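Local coordinates for protein mannonate dehydratase (Streptococcus suis, PDB 3BDK) that probably catalyses the dehydration of D-mannonate to 2-dehydro-3-deoxy-D-gluconate, using manganese or ferrous iron, at residues L244-V258 with M272-H286. Numbering follows the deposited sequence.
Sequences LNLYDSEHNGITMCV and MTEYALKRNRINFMH. With MN (manganese (II) ion), chain D.
Leu244 packs on Arg281, CG to CG at 3.6 Å, just ahead of a beta-alpha-beta crossover of the xylose isomerase-like TIM barrel, in which helix 269-278 connects the parallel neighbouring strands 252-257 and 282-286. Leu244 CB sits over one face of the Arg279 guanidinium. The edge of that guanidinium faces Asn245, whose OD1 accepts from Arg279 NH2 (2.9 Å) and Arg279 NH1 (3.0 Å). Arg279 NH2 also donates to Tyr275 OH. These bonds to Asn245 and Tyr275 fix how the guanidinium is turned. Asp248 OD1 forms a salt bridge to Arg279 NH1. At Ser249, the backbone O takes a weak bond from Arg281 NE. Strand pairing starts at Ile254: its N donates to Arg281 O at 3.2 Å, and its O accepts from Asn283 N. Ile254 CD1 reaches Ala276 CB on the helix. A beta bulge then shifts the register by one before Met256. The Met256 chain bends at chi2 (45°) and chi3 (72°), which brings CE to the helix, 3.9 Å from Met272 CB. Met256 N donates to Phe284 O, and Met256 O accepts from His286 N. Cys257 CB packs on His286 CB at the barrel end that holds the metal. There His219 and Asp330 also bind manganese, and His286 ND1 coordinates it at 2.5 Å.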
loop_
_atom_site.group_PDB
_atom_site.type_symbol
_atom_site.label_atom_id
_atom_site.label_comp_id
_atom_site.label_asym_id
_atom_site.label_seq_id
_atom_site.Cartn_x
_atom_site.Cartn_y
_atom_site.Cartn_z
ATOM N N LEU A 244 9.402 30.584 9.127
ATOM C CA LEU A 244 9.424 30.276 10.522
ATOM C C LEU A 244 9.641 31.595 11.273
ATOM O O LEU A 244 8.826 31.953 12.130
ATOM C CB LEU A 244 10.472 29.190 10.812
ATOM C CG LEU A 244 9.971 27.715 10.807
ATOM C CD1 LEU A 244 8.667 27.457 10.021
ATOM C CD2 LEU A 244 11.038 26.670 10.400
ATOM N N ASN A 245 10.661 32.359 10.873
ATOM C CA ASN A 245 11.086 33.535 11.639
ATOM C C ASN A 245 10.124 34.717 11.684
ATOM O O ASN A 245 10.297 35.607 12.512
ATOM C CB ASN A 245 12.491 33.972 11.236
ATOM C CG ASN A 245 13.538 32.905 11.534
ATOM O OD1 ASN A 245 13.259 31.888 12.187
ATOM N ND2 ASN A 245 14.751 33.130 11.056
ATOM N N LEU A 246 9.102 34.711 10.828
ATOM C CA LEU A 246 8.030 35.726 10.874
ATOM C C LEU A 246 7.290 35.766 12.216
ATOM O O LEU A 246 6.589 36.738 12.531
ATOM C CB LEU A 246 7.005 35.494 9.756
ATOM C CG LEU A 246 7.435 35.530 8.288
ATOM C CD1 LEU A 246 6.349 34.957 7.392
ATOM C CD2 LEU A 246 7.792 36.947 7.859
ATOM N N TYR A 247 7.459 34.705 12.999
ATOM C CA TYR A 247 6.739 34.503 14.245
ATOM C C TYR A 247 7.254 33.194 14.828
ATOM O O TYR A 247 6.621 32.144 14.667
ATOM C CB TYR A 247 5.244 34.404 13.965
ATOM C CG TYR A 247 4.355 34.627 15.157
ATOM C CD1 TYR A 247 4.024 33.576 16.012
ATOM C CD2 TYR A 247 3.814 35.885 15.416
ATOM C CE1 TYR A 247 3.187 33.783 17.114
ATOM C CE2 TYR A 247 2.982 36.102 16.515
ATOM C CZ TYR A 247 2.678 35.048 17.358
ATOM O OH TYR A 247 1.859 35.266 18.429
ATOM N N ASP A 248 8.419 33.266 15.475
ATOM C CA ASP A 248 9.103 32.090 16.014
ATOM C C ASP A 248 8.290 31.416 17.123
ATOM O O ASP A 248 8.570 31.565 18.320
ATOM C CB ASP A 248 10.502 32.453 16.512
ATOM C CG ASP A 248 11.292 31.237 16.935
ATOM O OD1 ASP A 248 11.816 30.533 16.056
ATOM O OD2 ASP A 248 11.382 30.963 18.145
ATOM N N SER A 249 7.278 30.670 16.696
ATOM C CA SER A 249 6.352 29.997 17.596
ATOM C C SER A 249 5.951 28.658 16.993
ATOM O O SER A 249 5.619 28.564 15.804
ATOM C CB SER A 249 5.115 30.858 17.829
ATOM O OG SER A 249 4.058 30.112 18.404
ATOM N N GLU A 250 5.971 27.620 17.822
ATOM C CA GLU A 250 5.664 26.269 17.355
ATOM C C GLU A 250 4.296 26.167 16.653
ATOM O O GLU A 250 4.100 25.291 15.840
ATOM C CB GLU A 250 5.940 25.236 18.472
ATOM C CG GLU A 250 7.449 24.749 18.483
ATOM C CD GLU A 250 8.251 24.866 19.834
ATOM O OE1 GLU A 250 8.156 25.903 20.550
ATOM O OE2 GLU A 250 9.044 23.930 20.140
ATOM N N HIS A 251 3.398 27.116 16.912
ATOM C CA HIS A 251 2.085 27.235 16.225
ATOM C C HIS A 251 2.133 27.850 14.812
ATOM O O HIS A 251 1.108 27.888 14.106
ATOM C CB HIS A 251 1.137 28.073 17.089
ATOM C CG HIS A 251 0.548 27.319 18.241
ATOM N ND1 HIS A 251 1.320 26.736 19.227
ATOM C CD2 HIS A 251 -0.737 27.042 18.558
ATOM C CE1 HIS A 251 0.534 26.132 20.097
ATOM N NE2 HIS A 251 -0.719 26.306 19.717
ATOM N N ASN A 252 3.312 28.362 14.441
ATOM C CA ASN A 252 3.627 28.896 13.115
ATOM C C ASN A 252 4.490 27.875 12.405
ATOM O O ASN A 252 5.703 27.823 12.623
ATOM C CB ASN A 252 4.410 30.211 13.253
ATOM C CG ASN A 252 4.632 30.925 11.928
ATOM O OD1 ASN A 252 3.709 31.070 11.118
ATOM N ND2 ASN A 252 5.864 31.394 11.710
ATOM N N GLY A 253 3.859 27.050 11.576
ATOM C CA GLY A 253 4.539 25.911 10.949
ATOM C C GLY A 253 4.278 25.707 9.466
ATOM O O GLY A 253 3.601 26.499 8.789
ATOM N N ILE A 254 4.850 24.630 8.956
ATOM C CA ILE A 254 4.699 24.267 7.557
ATOM C C ILE A 254 3.961 22.942 7.412
ATOM O O ILE A 254 3.864 22.133 8.354
ATOM C CB ILE A 254 6.075 24.137 6.863
ATOM C CG1 ILE A 254 6.907 23.037 7.530
ATOM C CG2 ILE A 254 6.813 25.480 6.870
ATOM C CD1 ILE A 254 8.228 22.793 6.896
ATOM N N THR A 255 3.418 22.752 6.222
ATOM C CA THR A 255 3.130 21.441 5.733
ATOM C C THR A 255 4.317 21.067 4.852
ATOM O O THR A 255 4.507 21.647 3.774
ATOM C CB THR A 255 1.860 21.447 4.908
ATOM O OG1 THR A 255 0.760 21.818 5.741
ATOM C CG2 THR A 255 1.613 20.081 4.336
ATOM N N MET A 256 5.125 20.118 5.326
ATOM C CA MET A 256 6.216 19.553 4.534
ATOM C C MET A 256 5.675 18.636 3.425
ATOM O O MET A 256 5.577 17.421 3.595
ATOM C CB MET A 256 7.192 18.789 5.424
ATOM C CG MET A 256 8.322 18.046 4.644
ATOM S SD MET A 256 9.157 18.966 3.290
ATOM C CE MET A 256 10.133 20.136 4.245
ATOM N N CYS A 257 5.295 19.225 2.298
ATOM C CA CYS A 257 4.873 18.423 1.157
ATOM C C CYS A 257 6.141 18.151 0.375
ATOM O O CYS A 257 6.529 18.936 -0.498
ATOM C CB CYS A 257 3.825 19.165 0.312
ATOM S SG CYS A 257 3.350 18.322 -1.201
ATOM N N VAL A 258 6.820 17.068 0.735
ATOM C CA VAL A 258 8.050 16.674 0.061
ATOM C C VAL A 258 7.941 16.657 -1.471
ATOM O O VAL A 258 8.932 16.908 -2.154
ATOM C CB VAL A 258 8.616 15.307 0.568
ATOM C CG1 VAL A 258 9.072 15.412 1.992
ATOM C CG2 VAL A 258 7.618 14.156 0.375
ATOM N N MET A 272 15.697 19.380 4.118
ATOM C CA MET A 272 14.656 20.330 4.460
ATOM C C MET A 272 13.726 19.777 5.542
ATOM O O MET A 272 13.309 20.482 6.483
ATOM C CB MET A 272 13.852 20.693 3.221
ATOM C CG MET A 272 14.351 21.931 2.517
ATOM S SD MET A 272 13.092 22.496 1.374
ATOM C CE MET A 272 13.431 21.394 0.024
ATOM N N THR A 273 13.420 18.494 5.386
ATOM C CA THR A 273 12.633 17.756 6.348
ATOM C C THR A 273 13.346 17.771 7.699
ATOM O O THR A 273 12.774 18.251 8.673
ATOM C CB THR A 273 12.325 16.362 5.798
ATOM O OG1 THR A 273 11.430 16.519 4.691
ATOM C CG2 THR A 273 11.676 15.462 6.843
ATOM N N GLU A 274 14.597 17.312 7.749
ATOM C CA GLU A 274 15.336 17.319 9.014
ATOM C C GLU A 274 15.452 18.720 9.645
ATOM O O GLU A 274 15.016 18.926 10.796
ATOM C CB GLU A 274 16.704 16.663 8.872
ATOM C CG GLU A 274 17.460 16.546 10.176
ATOM C CD GLU A 274 18.500 15.431 10.171
ATOM O OE1 GLU A 274 19.173 15.185 9.131
ATOM O OE2 GLU A 274 18.638 14.789 11.242
ATOM N N TYR A 275 16.003 19.687 8.908
ATOM C CA TYR A 275 16.077 21.050 9.426
ATOM C C TYR A 275 14.813 21.438 10.208
ATOM O O TYR A 275 14.907 21.896 11.348
ATOM C CB TYR A 275 16.357 22.108 8.329
ATOM C CG TYR A 275 16.188 23.500 8.882
ATOM C CD1 TYR A 275 17.211 24.113 9.621
ATOM C CD2 TYR A 275 14.980 24.170 8.740
ATOM C CE1 TYR A 275 17.037 25.373 10.185
ATOM C CE2 TYR A 275 14.788 25.442 9.296
ATOM C CZ TYR A 275 15.820 26.036 10.020
ATOM O OH TYR A 275 15.606 27.297 10.564
ATOM N N ALA A 276 13.646 21.250 9.588
ATOM C CA ALA A 276 12.382 21.745 10.113
ATOM C C ALA A 276 11.913 20.959 11.314
ATOM O O ALA A 276 11.196 21.486 12.170
ATOM C CB ALA A 276 11.335 21.708 9.040
ATOM N N LEU A 277 12.308 19.688 11.360
ATOM C CA LEU A 277 12.038 18.839 12.513
ATOM C C LEU A 277 12.825 19.314 13.736
ATOM O O LEU A 277 12.252 19.450 14.806
ATOM C CB LEU A 277 12.336 17.359 12.219
ATOM C CG LEU A 277 11.430 16.551 11.288
ATOM C CD1 LEU A 277 12.119 15.249 10.976
ATOM C CD2 LEU A 277 10.033 16.313 11.836
ATOM N N LYS A 278 14.128 19.570 13.572
ATOM C CA LYS A 278 14.965 20.083 14.669
ATOM C C LYS A 278 14.392 21.366 15.255
ATOM O O LYS A 278 14.670 21.704 16.394
ATOM C CB LYS A 278 16.387 20.361 14.206
ATOM C CG LYS A 278 17.213 19.134 13.911
ATOM C CD LYS A 278 18.658 19.497 13.549
ATOM C CE LYS A 278 19.591 18.308 13.805
ATOM N NZ LYS A 278 21.031 18.492 13.410
ATOM N N ARG A 279 13.594 22.086 14.483
ATOM C CA ARG A 279 12.972 23.288 15.014
ATOM C C ARG A 279 11.560 23.056 15.540
ATOM O O ARG A 279 10.887 24.007 15.924
ATOM C CB ARG A 279 12.987 24.416 13.975
ATOM C CG ARG A 279 14.359 25.060 13.826
ATOM C CD ARG A 279 14.288 26.361 13.068
ATOM N NE ARG A 279 13.549 27.413 13.772
ATOM C CZ ARG A 279 13.381 28.652 13.308
ATOM N NH1 ARG A 279 12.698 29.531 14.015
ATOM N NH2 ARG A 279 13.897 29.021 12.140
ATOM N N ASN A 280 11.122 21.795 15.579
ATOM C CA ASN A 280 9.757 21.441 15.963
ATOM C C ASN A 280 8.735 22.221 15.130
ATOM O O ASN A 280 7.807 22.844 15.663
ATOM C CB ASN A 280 9.526 21.638 17.481
ATOM C CG ASN A 280 8.233 20.955 17.984
ATOM O OD1 ASN A 280 8.102 19.728 17.917
ATOM N ND2 ASN A 280 7.280 21.753 18.481
ATOM N N ARG A 281 8.897 22.190 13.815
ATOM C CA ARG A 281 8.088 23.065 12.986
ATOM C C ARG A 281 7.303 22.368 11.875
ATOM O O ARG A 281 6.733 23.022 10.995
ATOM C CB ARG A 281 8.943 24.235 12.448
ATOM C CG ARG A 281 9.229 25.350 13.480
ATOM C CD ARG A 281 7.940 25.775 14.211
ATOM N NE ARG A 281 8.108 26.895 15.139
ATOM C CZ ARG A 281 8.782 26.839 16.285
ATOM N NH1 ARG A 281 9.386 25.718 16.664
ATOM N NH2 ARG A 281 8.851 27.913 17.059
ATOM N N ILE A 282 7.265 21.042 11.918
ATOM C CA ILE A 282 6.394 20.307 11.026
ATOM C C ILE A 282 5.080 20.066 11.760
ATOM O O ILE A 282 5.060 19.362 12.759
ATOM C CB ILE A 282 7.006 18.968 10.562
ATOM C CG1 ILE A 282 8.410 19.171 10.000
ATOM C CG2 ILE A 282 6.101 18.326 9.530
ATOM C CD1 ILE A 282 8.789 18.194 8.880
ATOM N N ASN A 283 3.998 20.653 11.259
ATOM C CA ASN A 283 2.686 20.499 11.877
ATOM C C ASN A 283 1.738 19.671 11.017
ATOM O O ASN A 283 0.548 19.566 11.313
ATOM C CB ASN A 283 2.069 21.867 12.172
ATOM C CG ASN A 283 2.830 22.632 13.237
ATOM O OD1 ASN A 283 2.685 23.847 13.368
ATOM N ND2 ASN A 283 3.647 21.921 14.006
ATOM N N PHE A 284 2.273 19.084 9.951
ATOM C CA PHE A 284 1.455 18.371 8.977
ATOM C C PHE A 284 2.272 17.982 7.749
ATOM O O PHE A 284 3.300 18.593 7.457
ATOM C CB PHE A 284 0.254 19.222 8.561
ATOM C CG PHE A 284 -0.699 18.517 7.639
ATOM C CD1 PHE A 284 -1.336 19.205 6.621
ATOM C CD2 PHE A 284 -0.958 17.164 7.791
ATOM C CE1 PHE A 284 -2.214 18.558 5.771
ATOM C CE2 PHE A 284 -1.834 16.513 6.945
ATOM C CZ PHE A 284 -2.463 17.211 5.933
ATOM N N MET A 285 1.809 16.963 7.034
ATOM C CA MET A 285 2.676 16.180 6.164
ATOM C C MET A 285 1.972 15.824 4.858
ATOM O O MET A 285 0.891 15.235 4.866
ATOM C CB MET A 285 3.142 14.907 6.874
ATOM C CG MET A 285 4.444 15.067 7.643
ATOM S SD MET A 285 5.810 15.600 6.594
ATOM C CE MET A 285 6.668 14.049 6.341
ATOM N N HIS A 286 2.592 16.183 3.740
ATOM C CA HIS A 286 2.197 15.653 2.440
ATOM C C HIS A 286 3.297 14.779 1.845
ATOM O O HIS A 286 4.299 15.284 1.338
ATOM C CB HIS A 286 1.852 16.791 1.479
ATOM C CG HIS A 286 0.440 17.272 1.594
ATOM N ND1 HIS A 286 -0.326 17.602 0.497
ATOM C CD2 HIS A 286 -0.347 17.479 2.677
ATOM C CE1 HIS A 286 -1.524 17.990 0.898
ATOM N NE2 HIS A 286 -1.562 17.925 2.216
HETATM MN MN MN D . -1.137 18.983 -1.434
#